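Local structure of uncharacterized protein (Bacteroides vulgatus, 4R8O) at residues K41-A44 with R48-D51; K84-S87 with Y92-V95. The protein is of unknown function, a DUF3836 family member that folds as a single-layer antiparallel beta-sheet built from hairpin repeats. All blocks are in the same frame, centred on the assembly; numbering follows the deposited sequence.

Overall arrangement
The chain runs up and down through one antiparallel sheet, each strand lying beside the next in sequence. After strands 8-15 and 18-28, strand 31-42 leads into a turn and strand 48-57 returns beside it. Contact 1 closes that loop, 41-44 against 48-51, between the third and fourth strands, at their turn end. The chain then passes through strand 62-73 and reaches strand 78-86. Contact 2 closes the last hairpin, 84-87 against 92-95, and ties strand 78-86 to the edge strand 91-102. The two contacts follow in series and neither nest nor cross. The centres of contact 1 and contact 2 are about 19 Å apart. The nearest atoms of contact 1 and contact 2 are about 6 Å apart, without touching.

Contact 1: K41-A44 with R48-D51; sequences KYDA and RTED
Tyr42 and Arg48 lie side by side and point the same way at the turn end of the beta hairpin 31-42/48-57, part of a single-layer antiparallel sheet. Their backbones form an antiparallel, non-hydrogen-bonded pair; the bonds between them are made by the side chains. Arg48 CG sits over one face of the tyrosine ring, offset toward the rim. The Arg48 chain then bends at chi3 (-77°), which turns the guanidinium side-on to the phenol oxygen, its plane 70° from the ring. Arg48 NH2 donates to Tyr42 OH at 2.6 Å, and Arg48 NE to the same Tyr42 OH at 3.1 Å. The oxygen lies in the guanidinium plane. Tyr42 OH is also hydrogen-bonded to Val19 O on strand 18-28. A phenylalanine here would probably leave two guanidinium N-H groups and the Val19 carbonyl without this partner.

Lys41 and Glu50 run alongside each other on the opposite face of the sheet. Their aliphatic parts touch, Lys41 CG to Glu50 CB at 3.8 Å. Their charged ends do not meet: Lys41 NZ stays 5.2 Å from Glu50 OE2. Between the strands, Thr49 N donates to Lys41 O at 2.7 Å, nearly straight at 170°.

Contact 2: K84-S87 with Y92-V95; sequences KWNS and YILV
Lys84 pairs with Ile93 in the last beta hairpin of the single-layer sheet, where strand 78-86 meets the edge strand 91-102. This is a hydrogen-bonded antiparallel pair. Lys84 N donates to Ile93 O at 2.8 Å, and Ile93 N donates back to Lys84 O at 2.6 Å. Tyr92 CA also approaches Lys84 O, at 3.5 Å, as a CA-H...O contact. The lysine side chain reaches strand 62-73, where NZ is hydrogen-bonded to Asn66 OD1. Val95 CG2 is a looser neighbour, 4.3 Å from Lys84 N.

Trp85 faces Tyr92 in the next, non-hydrogen-bonded pair, on the other face of the sheet. The two rings make a T-shaped stack. The six-membered ring of Trp85 turns its edge to the face of Tyr92, with the planes at 69° and the centroids 4.8 Å apart. CG of Trp85 stands anti to the backbone N (chi1 -179°). This brings CE3 over one face of the tyrosine ring, toward its rim, with Trp85 CE3 3.4 Å from Tyr92 CD2. Trp85 CB also lies near the rim of the tyrosine ring, beside CE1 and CD1. Beyond the ring, Tyr92 OH is hydrogen-bonded to Glu52 OE2 and so links the hairpin to strand 48-57.

Asn86, at the end of the strand, sets its side chain alongside that of Ile93, pointing the same way. The touch is made by Asn86 CB and the end of the isoleucine, Ile93 CD1, at 3.7 Å.

Contact 1: K41-A44 with R48-D51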
loop_
_atom_site.group_PDB
_atom_site.type_symbol
_atom_site.label_atom_id
_atom_site.label_comp_id
_atom_site.label_asym_id
_atom_site.label_seq_id
_atom_site.Cartn_x
_atom_site.Cartn_y
_atom_site.Cartn_z
ATOM N N LYS A 41 7.945 1.038 -1.124
ATOM C CA LYS A 41 9.304 0.776 -1.648
ATOM C C LYS A 41 9.714 1.994 -2.416
ATOM O O LYS A 41 8.869 2.690 -2.954
ATOM C CB LYS A 41 9.329 -0.428 -2.596
ATOM C CG LYS A 41 8.606 -1.640 -2.035
ATOM C CD LYS A 41 9.035 -2.994 -2.584
ATOM C CE LYS A 41 8.730 -4.105 -1.553
ATOM N NZ LYS A 41 9.266 -3.919 -0.151
ATOM N N TYR A 42 11.008 2.252 -2.495
ATOM C CA TYR A 42 11.525 3.461 -3.175
ATOM C C TYR A 42 12.611 3.048 -4.142
ATOM O O TYR A 42 13.135 1.956 -4.017
ATOM C CB TYR A 42 12.032 4.467 -2.123
ATOM C CG TYR A 42 10.919 4.999 -1.206
ATOM C CD1 TYR A 42 10.401 4.219 -0.170
ATOM C CD2 TYR A 42 10.367 6.263 -1.392
ATOM C CE1 TYR A 42 9.358 4.673 0.652
ATOM C CE2 TYR A 42 9.316 6.729 -0.576
ATOM C CZ TYR A 42 8.818 5.929 0.442
ATOM O OH TYR A 42 7.797 6.372 1.256
ATOM N N ASP A 43 12.911 3.877 -5.131
ATOM C CA ASP A 43 14.052 3.617 -6.027
ATOM C C ASP A 43 15.342 4.152 -5.394
ATOM O O ASP A 43 15.326 4.553 -4.256
ATOM C CB ASP A 43 13.794 4.202 -7.413
ATOM C CG ASP A 43 13.588 5.700 -7.408
ATOM O OD1 ASP A 43 14.217 6.456 -6.613
ATOM O OD2 ASP A 43 12.744 6.109 -8.206
ATOM N N ALA A 44 16.440 4.184 -6.147
ATOM C CA ALA A 44 17.736 4.718 -5.668
ATOM C C ALA A 44 17.693 6.232 -5.479
ATOM O O ALA A 44 18.111 6.744 -4.433
ATOM C CB ALA A 44 18.868 4.342 -6.613
ATOM N N ARG A 48 9.000 7.120 -4.585
ATOM C CA ARG A 48 8.212 6.008 -4.190
ATOM C C ARG A 48 7.838 5.172 -5.400
ATOM O O ARG A 48 7.377 5.701 -6.402
ATOM C CB ARG A 48 6.946 6.469 -3.489
ATOM C CG ARG A 48 6.126 5.312 -2.927
ATOM C CD ARG A 48 4.999 5.845 -2.076
ATOM N NE ARG A 48 5.490 6.292 -0.758
ATOM C CZ ARG A 48 4.839 7.106 0.084
ATOM N NH1 ARG A 48 3.649 7.636 -0.236
ATOM N NH2 ARG A 48 5.399 7.427 1.258
ATOM N N THR A 49 7.958 3.858 -5.250
ATOM C CA THR A 49 7.718 2.916 -6.349
ATOM C C THR A 49 6.555 1.986 -6.158
ATOM O O THR A 49 5.880 1.661 -7.130
ATOM C CB THR A 49 9.003 2.149 -6.606
ATOM O OG1 THR A 49 9.797 3.002 -7.428
ATOM C CG2 THR A 49 8.787 0.852 -7.353
ATOM N N GLU A 50 6.338 1.524 -4.944
ATOM C CA GLU A 50 5.175 0.691 -4.629
ATOM C C GLU A 50 4.429 1.298 -3.475
ATOM O O GLU A 50 4.903 2.187 -2.794
ATOM C CB GLU A 50 5.625 -0.699 -4.226
ATOM C CG GLU A 50 4.654 -1.840 -4.490
ATOM C CD GLU A 50 5.397 -3.148 -4.389
ATOM O OE1 GLU A 50 6.263 -3.421 -5.271
ATOM O OE2 GLU A 50 5.199 -3.865 -3.396
ATOM N N ASP A 51 3.235 0.794 -3.275
ATOM C CA ASP A 51 2.412 1.127 -2.136
ATOM C C ASP A 51 1.477 -0.036 -2.001
ATOM O O ASP A 51 0.372 0.011 -2.503
ATOM C CB ASP A 51 1.641 2.456 -2.391
ATOM C CG ASP A 51 0.573 2.758 -1.329
ATOM O OD1 ASP A 51 0.324 1.898 -0.461
ATOM O OD2 ASP A 51 -0.013 3.877 -1.357
#

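Contact 2: K84-S87 with Y92-V95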
loop_
_atom_site.group_PDB
_atom_site.type_symbol
_atom_site.label_atom_id
_atom_site.label_comp_id
_atom_site.label_asym_id
_atom_site.label_seq_id
_atom_site.Cartn_x
_atom_site.Cartn_y
_atom_site.Cartn_z
ATOM N N LYS A 84 -4.411 -6.108 -8.465
ATOM C CA LYS A 84 -5.237 -6.744 -7.433
ATOM C C LYS A 84 -4.681 -8.120 -7.154
ATOM O O LYS A 84 -4.180 -8.794 -8.067
ATOM C CB LYS A 84 -6.706 -6.809 -7.855
ATOM C CG LYS A 84 -7.633 -7.251 -6.726
ATOM C CD LYS A 84 -9.039 -6.618 -6.782
ATOM C CE LYS A 84 -9.619 -6.264 -5.396
ATOM N NZ LYS A 84 -9.342 -7.194 -4.253
ATOM N N TRP A 85 -4.722 -8.504 -5.882
ATOM C CA TRP A 85 -4.223 -9.803 -5.431
ATOM C C TRP A 85 -5.218 -10.895 -5.801
ATOM O O TRP A 85 -6.414 -10.729 -5.605
ATOM C CB TRP A 85 -4.045 -9.782 -3.896
ATOM C CG TRP A 85 -3.518 -11.057 -3.359
ATOM C CD1 TRP A 85 -4.227 -12.033 -2.714
ATOM C CD2 TRP A 85 -2.172 -11.528 -3.450
ATOM N NE1 TRP A 85 -3.392 -13.084 -2.378
ATOM C CE2 TRP A 85 -2.125 -12.793 -2.817
ATOM C CE3 TRP A 85 -0.999 -11.005 -3.995
ATOM C CZ2 TRP A 85 -0.951 -13.550 -2.737
ATOM C CZ3 TRP A 85 0.198 -11.765 -3.917
ATOM C CH2 TRP A 85 0.204 -13.015 -3.284
ATOM N N ASN A 86 -4.741 -12.021 -6.307
ATOM C CA ASN A 86 -5.605 -13.163 -6.480
ATOM C C ASN A 86 -5.095 -14.322 -5.675
ATOM O O ASN A 86 -3.959 -14.760 -5.842
ATOM C CB ASN A 86 -5.777 -13.566 -7.925
ATOM C CG ASN A 86 -6.646 -14.807 -8.072
ATOM O OD1 ASN A 86 -7.019 -15.455 -7.081
ATOM N ND2 ASN A 86 -6.964 -15.155 -9.297
ATOM N N SER A 87 -6.006 -14.849 -4.868
ATOM C CA SER A 87 -5.715 -15.919 -3.947
ATOM C C SER A 87 -5.294 -17.182 -4.654
ATOM O O SER A 87 -4.169 -17.659 -4.456
ATOM C CB SER A 87 -6.921 -16.180 -3.070
ATOM O OG SER A 87 -7.115 -15.056 -2.231
ATOM N N TYR A 92 -0.139 -10.757 -7.542
ATOM C CA TYR A 92 -0.733 -9.425 -7.688
ATOM C C TYR A 92 -0.920 -9.273 -9.181
ATOM O O TYR A 92 0.056 -9.124 -9.917
ATOM C CB TYR A 92 0.176 -8.283 -7.134
ATOM C CG TYR A 92 -0.068 -7.925 -5.696
ATOM C CD1 TYR A 92 -1.233 -7.247 -5.312
ATOM C CD2 TYR A 92 0.862 -8.213 -4.713
ATOM C CE1 TYR A 92 -1.468 -6.893 -3.974
ATOM C CE2 TYR A 92 0.633 -7.902 -3.380
ATOM C CZ TYR A 92 -0.529 -7.237 -2.998
ATOM O OH TYR A 92 -0.792 -6.914 -1.655
ATOM N N ILE A 93 -2.169 -9.291 -9.637
ATOM C CA ILE A 93 -2.473 -9.166 -11.073
ATOM C C ILE A 93 -2.829 -7.744 -11.485
ATOM O O ILE A 93 -3.757 -7.183 -10.936
ATOM C CB ILE A 93 -3.634 -10.113 -11.459
ATOM C CG1 ILE A 93 -3.213 -11.566 -11.203
ATOM C CG2 ILE A 93 -3.991 -9.950 -12.940
ATOM C CD1 ILE A 93 -4.334 -12.568 -11.232
ATOM N N LEU A 94 -2.195 -7.243 -12.543
ATOM C CA LEU A 94 -2.465 -5.908 -13.127
ATOM C C LEU A 94 -3.883 -5.676 -13.645
ATOM O O LEU A 94 -4.454 -6.550 -14.292
ATOM C CB LEU A 94 -1.554 -5.646 -14.319
ATOM C CG LEU A 94 -1.692 -4.283 -15.005
ATOM C CD1 LEU A 94 -1.332 -3.169 -14.046
ATOM C CD2 LEU A 94 -0.822 -4.160 -16.256
ATOM N N VAL A 95 -4.424 -4.489 -13.379
ATOM C CA VAL A 95 -5.736 -4.072 -13.874
ATOM C C VAL A 95 -5.436 -2.893 -14.810
ATOM O O VAL A 95 -5.559 -1.733 -14.386
ATOM C CB VAL A 95 -6.673 -3.602 -12.740
ATOM C CG1 VAL A 95 -8.030 -3.165 -13.281
ATOM C CG2 VAL A 95 -6.902 -4.704 -11.718
#